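Long-range contact in uncharacterized protein (Listeria monocytogenes, PDB 3MAB), which is of unknown function but contains a TfoX C-terminal domain, an all-helical module of the helix-hairpin-helix clan: residues 50-56 against 78-82. The protein carries 2 engineered substitutions. Numbering follows the deposited sequence.
Sequences VCMSELY and LKKFH. Engineered in segment 50-56: Met52 (natural residue Leu).
Leu55 and Leu78 form the apolar middle of this contact, both directing their CB toward the facing helix. Leu55 CD2 lies 3.8 Å from Leu78 CB and also reaches the edge of the Phe81 ring, in its plane, at CD2. With CG anti to the backbone N (chi1 -177°), the Leu55 branch heads for helix 72-85, where CD2 meets Leu78 O at 3.5 Å and His82 CB. The CD1 methyl of Leu78 meets the edge of the Tyr56 ring, near its plane, 3.7 Å from Tyr56 CD1. The engineered Met52 (Leu in nature) bends at chi2 and chi3, bringing CE to 3.8 Å from Leu78 CB. Its SD stands 4.4 Å from the centroid of the His82 imidazole, an oblique sulfur-aromatic approach 39° off the ring normal. The backbone N of Met52 sits over one face of the same ring, offset toward its rim. Polar linkage is by water: one molecule, in the imidazole plane, donates to Val50 O and is hydrogen-bonded to His82 NE2 at 2.8 Å. Next to it, at the helix start, Cys51 holds the N-cap position and its N donates a nearly straight 2.7 Å bond to Glu54 OE2, from above the carboxylate plane. Helix 28-46 backs the cluster, with Phe40 against Leu55 and Leu41 against Phe81. Segments 52-56 and 78-82 run obliquely antiparallel at 136°, as two packed helices of an all-helical TfoX C-terminal domain.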
ATOM      1  N   VAL B  50      19.239   4.586  -3.498  1.00 22.68           N
ATOM      2  CA  VAL B  50      17.933   4.066  -3.026  1.00 22.29           C
ATOM      3  C   VAL B  50      18.183   3.321  -1.742  1.00 22.10           C
ATOM      4  O   VAL B  50      19.227   2.676  -1.550  1.00 23.14           O
ATOM      5  CB  VAL B  50      17.269   3.123  -4.001  1.00 20.75           C
ATOM      6  CG1 VAL B  50      16.958   3.827  -5.301  1.00 21.59           C
ATOM      7  CG2 VAL B  50      18.075   1.873  -4.218  1.00 19.65           C
ATOM      8  N   CYS B  51      17.255   3.419  -0.812  1.00 22.63           N
ATOM      9  CA  CYS B  51      17.605   2.961   0.527  1.00 22.15           C
ATOM     10  C   CYS B  51      16.413   2.385   1.251  1.00 19.74           C
ATOM     11  O   CYS B  51      15.477   1.862   0.628  1.00 17.66           O
ATOM     12  CB  CYS B  51      18.212   4.122   1.308  1.00 23.39           C
ATOM     13  SG  CYS B  51      16.983   5.383   1.580  1.00 27.86           S
ATOM     14  N   MET B  52      16.462   2.391   2.576  1.00 18.67           N
ATOM     15  CA  MET B  52      15.551   1.565   3.322  1.00 19.50           C
ATOM     16  C   MET B  52      14.141   1.936   3.045  1.00 18.59           C
ATOM     17  O   MET B  52      13.239   1.105   2.983  1.00 19.76           O
ATOM     18  CB  MET B  52      15.822   1.723   4.824  1.00 20.59           C
ATOM     19  CG  MET B  52      15.280   0.656   5.619  1.00 23.30           C
ATOM     20  SD  MET B  52      15.870  -0.976   5.144  1.00 13.47           S
ATOM     21  CE  MET B  52      14.311  -1.747   5.447  1.00 23.60           C
ATOM     22  N   SER B  53      13.907   3.236   2.972  1.00 19.44           N
ATOM     23  CA  SER B  53      12.619   3.777   2.596  1.00 20.18           C
ATOM     24  C   SER B  53      12.027   3.143   1.375  1.00 16.62           C
ATOM     25  O   SER B  53      10.853   2.726   1.410  1.00 16.38           O
ATOM     26  CB  SER B  53      12.728   5.291   2.382  1.00 21.21           C
ATOM     27  OG  SER B  53      13.337   5.846   3.529  1.00 29.70           O
ATOM     28  N   GLU B  54      12.803   3.029   0.312  1.00 14.77           N
ATOM     29  CA  GLU B  54      12.323   2.438  -0.919  1.00 13.21           C
ATOM     30  C   GLU B  54      12.024   0.916  -0.726  1.00 10.80           C
ATOM     31  O   GLU B  54      11.052   0.373  -1.263  1.00 10.89           O
ATOM     32  CB  GLU B  54      13.317   2.590  -2.069  1.00 14.27           C
ATOM     33  CG  GLU B  54      13.326   3.878  -2.779  1.00 18.80           C
ATOM     34  CD  GLU B  54      14.288   4.872  -2.218  1.00 23.47           C
ATOM     35  OE1 GLU B  54      14.473   5.883  -2.901  1.00 30.57           O
ATOM     36  OE2 GLU B  54      14.858   4.660  -1.135  1.00 25.03           O
ATOM     37  N   LEU B  55      12.859   0.205   0.038  1.00  9.78           N
ATOM     38  CA  LEU B  55      12.614  -1.219   0.292  1.00  8.10           C
ATOM     39  C   LEU B  55      11.338  -1.486   1.045  1.00  9.87           C
ATOM     40  O   LEU B  55      10.550  -2.340   0.690  1.00  9.90           O
ATOM     41  CB  LEU B  55      13.829  -1.807   1.036  1.00  8.90           C
ATOM     42  CG  LEU B  55      13.816  -3.288   1.343  1.00  9.26           C
ATOM     43  CD1 LEU B  55      13.575  -4.148   0.083  1.00  9.72           C
ATOM     44  CD2 LEU B  55      15.087  -3.684   2.013  1.00 11.62           C
ATOM     45  N   TYR B  56      11.117  -0.746   2.118  1.00  9.47           N
ATOM     46  CA  TYR B  56       9.844  -0.804   2.808  1.00 10.24           C
ATOM     47  C   TYR B  56       8.684  -0.495   1.886  1.00  9.51           C
ATOM     48  O   TYR B  56       7.641  -1.191   1.954  1.00 10.22           O
ATOM     49  CB  TYR B  56       9.838   0.165   3.997  1.00 12.70           C
ATOM     50  CG  TYR B  56      10.538  -0.247   5.288  1.00 15.80           C
ATOM     51  CD1 TYR B  56      10.939  -1.536   5.536  1.00 19.44           C
ATOM     52  CD2 TYR B  56      10.702   0.684   6.290  1.00 21.37           C
ATOM     53  CE1 TYR B  56      11.597  -1.888   6.739  1.00 21.15           C
ATOM     54  CE2 TYR B  56      11.369   0.316   7.498  1.00 20.09           C
ATOM     55  CZ  TYR B  56      11.762  -0.958   7.677  1.00 19.12           C
ATOM     56  OH  TYR B  56      12.362  -1.248   8.882  1.00 21.44           O
ATOM     57  N   LEU B  78      13.849  -7.070   6.320  1.00 10.22           N
ATOM     58  CA  LEU B  78      14.241  -6.178   5.263  1.00  9.32           C
ATOM     59  C   LEU B  78      15.454  -5.387   5.715  1.00  9.80           C
ATOM     60  O   LEU B  78      16.367  -5.143   4.924  1.00  9.96           O
ATOM     61  CB  LEU B  78      13.070  -5.254   4.891  1.00 10.34           C
ATOM     62  CG  LEU B  78      11.873  -5.967   4.274  1.00  8.50           C
ATOM     63  CD1 LEU B  78      10.735  -4.988   4.145  1.00 11.58           C
ATOM     64  CD2 LEU B  78      12.135  -6.624   2.948  1.00 13.16           C
ATOM     65  N   LYS B  79      15.463  -4.950   6.961  1.00 10.61           N
ATOM     66  CA  LYS B  79      16.624  -4.217   7.508  1.00 11.91           C
ATOM     67  C   LYS B  79      17.883  -5.066   7.482  1.00 11.62           C
ATOM     68  O   LYS B  79      18.976  -4.557   7.119  1.00 12.00           O
ATOM     69  CB  LYS B  79      16.340  -3.767   8.933  1.00 13.53           C
ATOM     70  CG  LYS B  79      17.422  -2.923   9.456  1.00 21.71           C
ATOM     71  CD  LYS B  79      17.138  -2.356  10.850  1.00 27.88           C
ATOM     72  CE  LYS B  79      16.281  -1.097  10.806  1.00 29.97           C
ATOM     73  NZ  LYS B  79      16.470  -0.236  12.020  1.00 34.89           N
ATOM     74  N   LYS B  80      17.778  -6.331   7.821  1.00 11.56           N
ATOM     75  CA  LYS B  80      18.958  -7.205   7.790  1.00 14.23           C
ATOM     76  C   LYS B  80      19.488  -7.276   6.362  1.00 13.34           C
ATOM     77  O   LYS B  80      20.690  -7.249   6.147  1.00 12.99           O
ATOM     78  CB  LYS B  80      18.620  -8.581   8.307  1.00 15.34           C
ATOM     79  CG  LYS B  80      18.374  -8.646   9.745  1.00 22.02           C
ATOM     80  CD  LYS B  80      19.339  -7.833  10.629  1.00 28.55           C
ATOM     81  CE  LYS B  80      18.568  -7.177  11.810  1.00 31.99           C
ATOM     82  NZ  LYS B  80      17.424  -6.292  11.364  1.00 28.85           N
ATOM     83  N   PHE B  81      18.631  -7.431   5.389  1.00 11.08           N
ATOM     84  CA  PHE B  81      18.997  -7.504   3.958  1.00 10.61           C
ATOM     85  C   PHE B  81      19.671  -6.213   3.545  1.00  9.72           C
ATOM     86  O   PHE B  81      20.784  -6.218   3.012  1.00 10.13           O
ATOM     87  CB  PHE B  81      17.772  -7.833   3.139  1.00 10.57           C
ATOM     88  CG  PHE B  81      17.945  -7.663   1.663  1.00 13.31           C
ATOM     89  CD1 PHE B  81      18.789  -8.492   0.919  1.00 18.17           C
ATOM     90  CD2 PHE B  81      17.299  -6.662   1.028  1.00 16.48           C
ATOM     91  CE1 PHE B  81      18.916  -8.320  -0.439  1.00 16.87           C
ATOM     92  CE2 PHE B  81      17.431  -6.485  -0.341  1.00 19.92           C
ATOM     93  CZ  PHE B  81      18.229  -7.329  -1.047  1.00 17.94           C
ATOM     94  N   HIS B  82      19.092  -5.086   3.862  1.00  9.62           N
ATOM     95  CA  HIS B  82      19.630  -3.843   3.443  1.00 10.35           C
ATOM     96  C   HIS B  82      20.990  -3.586   4.085  1.00 11.09           C
ATOM     97  O   HIS B  82      21.919  -3.128   3.425  1.00 11.54           O
ATOM     98  CB  HIS B  82      18.680  -2.704   3.772  1.00 10.54           C
ATOM     99  CG  HIS B  82      19.147  -1.403   3.244  1.00 11.54           C
ATOM    100  ND1 HIS B  82      19.696  -0.438   4.061  1.00 15.61           N
ATOM    101  CD2 HIS B  82      19.192  -0.901   1.992  1.00 17.35           C
ATOM    102  CE1 HIS B  82      20.051   0.609   3.325  1.00 15.30           C
ATOM    103  NE2 HIS B  82      19.785   0.341   2.065  1.00 15.20           N
TER
HETATM  104  O   HOH W   1      20.870   1.961   0.125  1.00 22.08           O